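Local coordinates for protein CaaX farnesyltransferase alpha subunit Ram2 (Aspergillus fumigatus, PDB 4L9P) that forms, with its beta subunit, a protein farnesyltransferase that probably attaches farnesyl groups to CaaX-box proteins and may also serve in geranylgeranyl transfer, at residues Pro256-Arg259 with Ser260-Ser263; Arg342-Tyr345 with Trp346-Arg349; Trp91-Arg94 with Ala95-Phe99. The protein carries 1 engineered substitution. One frame throughout, in Å; residues are numbered along the deposited sequence.

Contact 1: Pro256-Arg259 with Ser260-Ser263. With EDO (1,2-ethanediol), chain H.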
loop_
_atom_site.group_PDB
_atom_site.type_symbol
_atom_site.label_atom_id
_atom_site.label_comp_id
_atom_site.label_asym_id
_atom_site.label_seq_id
_atom_site.Cartn_x
_atom_site.Cartn_y
_atom_site.Cartn_z
ATOM N N PRO A 256 16.035 -20.554 -12.009
ATOM C CA PRO A 256 16.586 -20.424 -10.650
ATOM C C PRO A 256 16.638 -18.989 -10.120
ATOM O O PRO A 256 16.725 -18.848 -8.908
ATOM C CB PRO A 256 18.042 -20.958 -10.815
ATOM C CG PRO A 256 17.901 -21.944 -11.900
ATOM C CD PRO A 256 16.982 -21.254 -12.911
ATOM N N GLU A 257 16.596 -17.964 -10.973
ATOM C CA GLU A 257 16.620 -16.590 -10.446
ATOM C C GLU A 257 15.219 -16.103 -10.030
ATOM O O GLU A 257 15.078 -14.976 -9.573
ATOM C CB GLU A 257 17.257 -15.660 -11.485
ATOM C CG GLU A 257 17.621 -14.240 -11.017
ATOM C CD GLU A 257 18.503 -14.180 -9.791
ATOM O OE1 GLU A 257 19.069 -15.217 -9.425
ATOM O OE2 GLU A 257 18.663 -13.072 -9.206
ATOM N N ASN A 258 14.196 -16.954 -10.131
ATOM C CA ASN A 258 12.827 -16.552 -9.755
ATOM C C ASN A 258 12.695 -16.547 -8.229
ATOM O O ASN A 258 12.751 -17.604 -7.596
ATOM C CB ASN A 258 11.935 -17.607 -10.349
ATOM C CG ASN A 258 10.480 -17.514 -9.948
ATOM O OD1 ASN A 258 9.995 -16.504 -9.429
ATOM N ND2 ASN A 258 9.749 -18.604 -10.250
ATOM N N ARG A 259 12.490 -15.380 -7.622
ATOM C CA ARG A 259 12.441 -15.289 -6.162
ATOM C C ARG A 259 11.304 -16.102 -5.548
ATOM O O ARG A 259 11.443 -16.631 -4.460
ATOM C CB ARG A 259 12.304 -13.822 -5.750
ATOM C CG ARG A 259 12.145 -13.591 -4.253
ATOM C CD ARG A 259 12.098 -12.095 -4.016
ATOM N NE ARG A 259 13.283 -11.416 -4.593
ATOM C CZ ARG A 259 14.491 -11.344 -4.042
ATOM N NH1 ARG A 259 14.721 -11.846 -2.811
ATOM N NH2 ARG A 259 15.455 -10.682 -4.696
ATOM N N SER A 260 10.157 -16.151 -6.234
ATOM C CA SER A 260 8.923 -16.642 -5.575
ATOM C C SER A 260 9.027 -18.028 -4.920
ATOM O O SER A 260 8.650 -18.157 -3.775
ATOM C CB SER A 260 7.726 -16.597 -6.547
ATOM O OG SER A 260 7.446 -15.237 -6.916
ATOM N N PRO A 261 9.535 -19.059 -5.642
ATOM C CA PRO A 261 9.616 -20.388 -4.996
ATOM C C PRO A 261 10.655 -20.428 -3.873
ATOM O O PRO A 261 10.477 -21.220 -2.967
ATOM C CB PRO A 261 10.055 -21.337 -6.132
ATOM C CG PRO A 261 10.745 -20.419 -7.165
ATOM C CD PRO A 261 9.847 -19.149 -7.091
ATOM N N TRP A 262 11.707 -19.613 -3.941
ATOM C CA TRP A 262 12.676 -19.571 -2.837
ATOM C C TRP A 262 11.996 -19.002 -1.599
ATOM O O TRP A 262 12.181 -19.509 -0.478
ATOM C CB TRP A 262 13.894 -18.717 -3.196
ATOM C CG TRP A 262 14.780 -19.336 -4.244
ATOM C CD1 TRP A 262 14.788 -19.040 -5.570
ATOM C CD2 TRP A 262 15.855 -20.256 -4.027
ATOM N NE1 TRP A 262 15.798 -19.748 -6.221
ATOM C CE2 TRP A 262 16.451 -20.515 -5.293
ATOM C CE3 TRP A 262 16.368 -20.914 -2.885
ATOM C CZ2 TRP A 262 17.570 -21.382 -5.442
ATOM C CZ3 TRP A 262 17.456 -21.819 -3.046
ATOM C CH2 TRP A 262 18.055 -22.004 -4.310
ATOM N N SER A 263 11.215 -17.931 -1.775
ATOM C CA SER A 263 10.501 -17.338 -0.638
ATOM C C SER A 263 9.451 -18.326 -0.121
ATOM O O SER A 263 9.249 -18.444 1.080
ATOM C CB SER A 263 9.844 -16.034 -1.050
ATOM O OG SER A 263 10.858 -15.101 -1.466
HETATM C C1 EDO H . 18.962 -9.491 -8.742
HETATM O O1 EDO H . 20.258 -8.902 -8.903
HETATM C C2 EDO H . 18.485 -9.885 -10.139
HETATM O O2 EDO H . 19.296 -10.936 -10.718
#
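The chain comes out of a turn at P256-E257, straightens at N258 and enters helix 259-272, whose first full turn is closed by S263 N donating to R259 O over 3.0 Å. N258 is the N-cap: its OD1 receives the N-H of S260 at 3.2 Å, from well above the amide plane, 61° out of it. With chi1 at 172°, CG stands opposite the backbone N, which lays the amide across the P261 ring at about a right angle; ND2 comes within 3.2 Å of P261 CD. The amide has outside partners too, as ND2 donates to V194 O and OD1 meets N361 of the beta subunit. One turn on, W262 points its indole back over the start of the helix, and NE1 donates to P256 O at 3.0 Å with an N-H...O angle of 156°, a carbonyl it shares with S303 OG. N258 O lies in the plane of the W262 indole, 3.2 Å from W262 CD1. E257 OE2 accepts from O2 of an ethanediol, probably from the crystallisation liquor. P261 and W262 rest on I252 of helix 238-254, S260 and P261 on W200 of helix 197-208, and W262 on A306 of helix 304-317.

Contact 2: Arg342-Tyr345 with Trp346-Arg349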
loop_
_atom_site.group_PDB
_atom_site.type_symbol
_atom_site.label_atom_id
_atom_site.label_comp_id
_atom_site.label_asym_id
_atom_site.label_seq_id
_atom_site.Cartn_x
_atom_site.Cartn_y
_atom_site.Cartn_z
ATOM N N ARG A 342 21.132 -3.705 -3.262
ATOM C CA ARG A 342 20.743 -3.947 -1.870
ATOM C C ARG A 342 21.985 -3.988 -0.940
ATOM O O ARG A 342 21.931 -4.498 0.185
ATOM C CB ARG A 342 19.991 -5.278 -1.768
ATOM C CG ARG A 342 18.626 -5.129 -2.526
ATOM C CD ARG A 342 17.927 -6.459 -2.705
ATOM N NE ARG A 342 17.545 -7.046 -1.421
ATOM C CZ ARG A 342 17.264 -8.333 -1.271
ATOM N NH1 ARG A 342 17.434 -9.185 -2.315
ATOM N NH2 ARG A 342 16.909 -8.765 -0.073
ATOM N N ARG A 343 23.096 -3.402 -1.428
ATOM C CA ARG A 343 24.370 -3.373 -0.693
ATOM C C ARG A 343 24.219 -2.989 0.784
ATOM O O ARG A 343 24.860 -3.575 1.662
ATOM C CB ARG A 343 25.251 -2.358 -1.386
ATOM C CG ARG A 343 26.541 -2.050 -0.662
ATOM C CD ARG A 343 27.367 -1.121 -1.572
ATOM N NE ARG A 343 28.610 -0.691 -0.961
ATOM C CZ ARG A 343 29.464 0.177 -1.514
ATOM N NH1 ARG A 343 29.194 0.741 -2.705
ATOM N NH2 ARG A 343 30.567 0.510 -0.856
ATOM N N ASN A 344 23.367 -1.987 1.088
ATOM C CA ASN A 344 23.316 -1.500 2.479
ATOM C C ASN A 344 22.653 -2.534 3.381
ATOM O O ASN A 344 22.980 -2.641 4.573
ATOM C CB ASN A 344 22.632 -0.129 2.621
ATOM C CG ASN A 344 23.486 0.983 2.011
ATOM O OD1 ASN A 344 24.744 0.938 2.105
ATOM N ND2 ASN A 344 22.868 1.903 1.295
ATOM N N TYR A 345 21.707 -3.309 2.824
ATOM C CA TYR A 345 21.133 -4.393 3.606
ATOM C C TYR A 345 22.128 -5.560 3.749
ATOM O O TYR A 345 22.285 -6.131 4.848
ATOM C CB TYR A 345 19.803 -4.863 2.925
ATOM C CG TYR A 345 19.285 -6.136 3.588
ATOM C CD1 TYR A 345 18.805 -6.120 4.926
ATOM C CD2 TYR A 345 19.326 -7.350 2.912
ATOM C CE1 TYR A 345 18.406 -7.290 5.547
ATOM C CE2 TYR A 345 18.912 -8.538 3.536
ATOM C CZ TYR A 345 18.469 -8.480 4.837
ATOM O OH TYR A 345 18.081 -9.646 5.464
ATOM N N TRP A 346 22.831 -5.908 2.671
ATOM C CA TRP A 346 23.863 -6.963 2.816
ATOM C C TRP A 346 24.933 -6.514 3.836
ATOM O O TRP A 346 25.382 -7.354 4.634
ATOM C CB TRP A 346 24.573 -7.263 1.509
ATOM C CG TRP A 346 23.595 -7.585 0.349
ATOM C CD1 TRP A 346 23.666 -7.065 -0.901
ATOM C CD2 TRP A 346 22.467 -8.519 0.333
ATOM N NE1 TRP A 346 22.645 -7.578 -1.715
ATOM C CE2 TRP A 346 21.916 -8.487 -0.988
ATOM C CE3 TRP A 346 21.871 -9.371 1.293
ATOM C CZ2 TRP A 346 20.796 -9.250 -1.353
ATOM C CZ3 TRP A 346 20.772 -10.141 0.913
ATOM C CH2 TRP A 346 20.235 -10.064 -0.376
ATOM N N GLU A 347 25.299 -5.233 3.851
ATOM C CA GLU A 347 26.342 -4.792 4.784
ATOM C C GLU A 347 25.791 -4.804 6.211
ATOM O O GLU A 347 26.534 -5.093 7.142
ATOM C CB GLU A 347 26.929 -3.426 4.389
ATOM C CG GLU A 347 27.754 -3.484 3.102
ATOM C CD GLU A 347 28.396 -2.157 2.651
ATOM O OE1 GLU A 347 28.025 -1.064 3.138
ATOM O OE2 GLU A 347 29.243 -2.215 1.748
ATOM N N TYR A 348 24.500 -4.498 6.369
ATOM C CA TYR A 348 23.849 -4.607 7.702
ATOM C C TYR A 348 23.929 -6.079 8.190
ATOM O O TYR A 348 24.255 -6.344 9.367
ATOM C CB TYR A 348 22.396 -4.130 7.627
ATOM C CG TYR A 348 21.563 -4.395 8.842
ATOM C CD1 TYR A 348 21.705 -3.598 9.964
ATOM C CD2 TYR A 348 20.587 -5.413 8.856
ATOM C CE1 TYR A 348 20.920 -3.797 11.099
ATOM C CE2 TYR A 348 19.802 -5.629 9.996
ATOM C CZ TYR A 348 19.956 -4.807 11.108
ATOM O OH TYR A 348 19.193 -5.011 12.245
ATOM N N ARG A 349 23.667 -7.041 7.295
ATOM C CA ARG A 349 23.775 -8.456 7.652
ATOM C C ARG A 349 25.213 -8.795 8.015
ATOM O O ARG A 349 25.446 -9.481 9.003
ATOM C CB ARG A 349 23.290 -9.396 6.549
ATOM C CG ARG A 349 21.763 -9.294 6.323
ATOM C CD ARG A 349 20.984 -9.975 7.475
ATOM N NE ARG A 349 21.216 -11.418 7.426
ATOM C CZ ARG A 349 21.579 -12.178 8.457
ATOM N NH1 ARG A 349 21.804 -11.641 9.673
ATOM N NH2 ARG A 349 21.729 -13.499 8.277
#
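A bend at chi3 (64°) turns the R342 guanidinium to the six-membered ring of W346, whose own chi1 of -53° sets CG opposite the carbonyl carbon. W346 CH2 lies over one guanidinium face, and R342 NH1 is 3.5 Å from W346 CZ2; the two planes are 51° apart, no parallel stack. W346 also meets Y345: Y345 CE2 is 3.6 Å from W346 CZ3, the rings set obliquely. One turn on, R349 runs alongside Y345 in the same direction, and its CG sits over the phenol face in a CH-pi contact, 4.1 Å from the ring centroid. On another side of the helix, R343 NE donates to E347 OE2 over 3.2 Å, with OE2 in the guanidinium plane although NE stands above the carboxylate plane; both residues have two modelled conformers, so this salt bridge may not be permanent. R342-W346, R343-E347 and Y345-R349 are i to i+4 pairs in the first turns of helix 343-362. R342 NH1 pairs with D339, R349 NH2 with D312 and E316, and R349 NH1 with Q352. R342 NE donates to S346 of the beta subunit. In this conformer E347 OE2 also meets K335, and two nearby cations would probably favour the carboxylate.

Contact 3: Trp91-Arg94 with Ala95-Phe99; sequences WIYR and AKILF
One face of the Y93 ring is met by the end of I97: CD1 stands 3.6 Å above the plane, offset toward the rim, in a CH-pi contact 3.8 Å from the centroid and 20° off the normal. The nearest ring carbon to that methyl is Y93 CE2, at 3.6 Å from I97 CD1. The phenol is swung out by chi1 of 179°, opposite the backbone N, which sets the ring beside the I97 side chain. Its OH bonds to E68 O, and M69 touches both Y93 and I97 from the same loop. This i to i+4 pairing belongs to helix 88-100, part of a prenyltransferase alpha-subunit repeat of the TPR clan, in which helices stack in a right-handed array. R94 runs out extended from CG to NE and crosses L98 obliquely; R94 CG and L98 CD1 are 4.1 Å apart. Its guanidinium is held by E108 in a salt bridge and by T77, and meets W111 in a cation-pi contact. L98 also packs on L105 and E108 of helix 105-118. Backbone bonds follow the regular helical pattern, A95 N to W91 O and L98 N to R94 O both at 3.0 Å. A95 lies against H128 of helix 123-133, while I92 packs on C244 of the beta subunit.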
loop_
_atom_site.group_PDB
_atom_site.type_symbol
_atom_site.label_atom_id
_atom_site.label_comp_id
_atom_site.label_asym_id
_atom_site.label_seq_id
_atom_site.Cartn_x
_atom_site.Cartn_y
_atom_site.Cartn_z
ATOM N N TRP A 91 -22.679 1.289 -5.184
ATOM C CA TRP A 91 -22.620 -0.169 -5.013
ATOM C C TRP A 91 -23.159 -0.590 -3.646
ATOM O O TRP A 91 -23.852 -1.612 -3.525
ATOM C CB TRP A 91 -21.136 -0.619 -5.080
ATOM C CG TRP A 91 -20.570 -0.653 -6.431
ATOM C CD1 TRP A 91 -19.781 0.319 -7.073
ATOM C CD2 TRP A 91 -20.744 -1.700 -7.369
ATOM N NE1 TRP A 91 -19.462 -0.109 -8.354
ATOM C CE2 TRP A 91 -20.044 -1.343 -8.553
ATOM C CE3 TRP A 91 -21.454 -2.903 -7.345
ATOM C CZ2 TRP A 91 -19.975 -2.189 -9.648
ATOM C CZ3 TRP A 91 -21.382 -3.739 -8.460
ATOM C CH2 TRP A 91 -20.646 -3.392 -9.587
ATOM N N ILE A 92 -22.802 0.156 -2.606
ATOM C CA ILE A 92 -23.310 -0.207 -1.295
ATOM C C ILE A 92 -24.838 -0.068 -1.231
ATOM O O ILE A 92 -25.526 -0.950 -0.679
ATOM C CB ILE A 92 -22.655 0.682 -0.219
ATOM C CG1 ILE A 92 -21.150 0.328 -0.192
ATOM C CG2 ILE A 92 -23.317 0.510 1.169
ATOM C CD1 ILE A 92 -20.370 1.354 0.365
ATOM N N TYR A 93 -25.380 0.996 -1.838
ATOM C CA TYR A 93 -26.829 1.163 -1.870
ATOM C C TYR A 93 -27.471 0.034 -2.723
ATOM O O TYR A 93 -28.495 -0.528 -2.334
ATOM C CB TYR A 93 -27.123 2.543 -2.437
ATOM C CG TYR A 93 -28.579 2.867 -2.554
ATOM C CD1 TYR A 93 -29.411 2.749 -1.503
ATOM C CD2 TYR A 93 -29.088 3.312 -3.785
ATOM C CE1 TYR A 93 -30.831 3.077 -1.647
ATOM C CE2 TYR A 93 -30.408 3.642 -3.958
ATOM C CZ TYR A 93 -31.285 3.527 -2.888
ATOM O OH TYR A 93 -32.617 3.864 -3.132
ATOM N N ARG A 94 -26.865 -0.336 -3.847
ATOM C CA ARG A 94 -27.363 -1.455 -4.646
ATOM C C ARG A 94 -27.479 -2.717 -3.812
ATOM O O ARG A 94 -28.495 -3.397 -3.885
ATOM C CB ARG A 94 -26.459 -1.679 -5.890
ATOM C CG ARG A 94 -26.908 -2.832 -6.745
ATOM C CD ARG A 94 -26.043 -2.961 -8.021
ATOM N NE ARG A 94 -26.564 -4.037 -8.870
ATOM C CZ ARG A 94 -27.428 -3.842 -9.853
ATOM N NH1 ARG A 94 -27.892 -2.620 -10.080
ATOM N NH2 ARG A 94 -27.838 -4.891 -10.578
ATOM N N ALA A 95 -26.433 -3.055 -3.030
ATOM C CA ALA A 95 -26.528 -4.269 -2.274
ATOM C C ALA A 95 -27.667 -4.205 -1.246
ATOM O O ALA A 95 -28.355 -5.213 -1.024
ATOM C CB ALA A 95 -25.189 -4.561 -1.544
ATOM N N LYS A 96 -27.846 -3.047 -0.619
ATOM C CA LYS A 96 -28.999 -2.897 0.313
ATOM C C LYS A 96 -30.305 -3.216 -0.394
ATOM O O LYS A 96 -31.128 -3.969 0.155
ATOM C CB LYS A 96 -29.068 -1.477 0.835
ATOM C CG LYS A 96 -27.993 -1.122 1.826
ATOM C CD LYS A 96 -28.267 0.336 2.285
ATOM C CE LYS A 96 -27.308 0.794 3.363
ATOM N NZ LYS A 96 -27.747 2.164 3.795
ATOM N N ILE A 97 -30.492 -2.690 -1.602
ATOM C CA ILE A 97 -31.758 -2.917 -2.329
ATOM C C ILE A 97 -31.914 -4.402 -2.673
ATOM O O ILE A 97 -32.970 -4.981 -2.479
ATOM C CB ILE A 97 -31.796 -2.124 -3.640
ATOM C CG1 ILE A 97 -31.713 -0.618 -3.369
ATOM C CG2 ILE A 97 -33.090 -2.484 -4.416
ATOM C CD1 ILE A 97 -31.401 0.226 -4.601
ATOM N N LEU A 98 -30.876 -5.068 -3.150
ATOM C CA LEU A 98 -30.966 -6.465 -3.537
ATOM C C LEU A 98 -31.416 -7.306 -2.366
ATOM O O LEU A 98 -32.274 -8.150 -2.530
ATOM C CB LEU A 98 -29.578 -6.959 -3.987
ATOM C CG LEU A 98 -29.103 -6.363 -5.305
ATOM C CD1 LEU A 98 -27.579 -6.672 -5.451
ATOM C CD2 LEU A 98 -29.862 -6.992 -6.465
ATOM N N PHE A 99 -30.824 -7.098 -1.189
ATOM C CA PHE A 99 -31.256 -7.862 -0.029
ATOM C C PHE A 99 -32.680 -7.478 0.433
ATOM O O PHE A 99 -33.511 -8.371 0.713
ATOM C CB PHE A 99 -30.221 -7.739 1.063
ATOM C CG PHE A 99 -29.022 -8.579 0.809
ATOM C CD1 PHE A 99 -29.070 -9.980 0.987
ATOM C CD2 PHE A 99 -27.837 -8.011 0.387
ATOM C CE1 PHE A 99 -27.934 -10.781 0.737
ATOM C CE2 PHE A 99 -26.711 -8.803 0.166
ATOM C CZ PHE A 99 -26.767 -10.173 0.328
#

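How the contacts relate
Contact 3 comes first along the chain, within helix 88-100; contacts 1 and 2 follow in series, contact 1 joining the loop at 256-258 to helix 259-272 and contact 2 lying within helix 343-362. None nests in another and none crosses, since each joins neighbouring residues of one continuous stretch and closes a helical turn, not a long loop. Contact 3 stands apart: its centre is about 43 Å from that of contact 1 and 52 Å from that of contact 2, across the centre of the chain. In one of two R259 conformers, R259 NH2 of contact 1 comes near R342 NH1 of contact 2, though R342 is also paired with D339. All three reach the beta subunit, contact 3 through I92 alone.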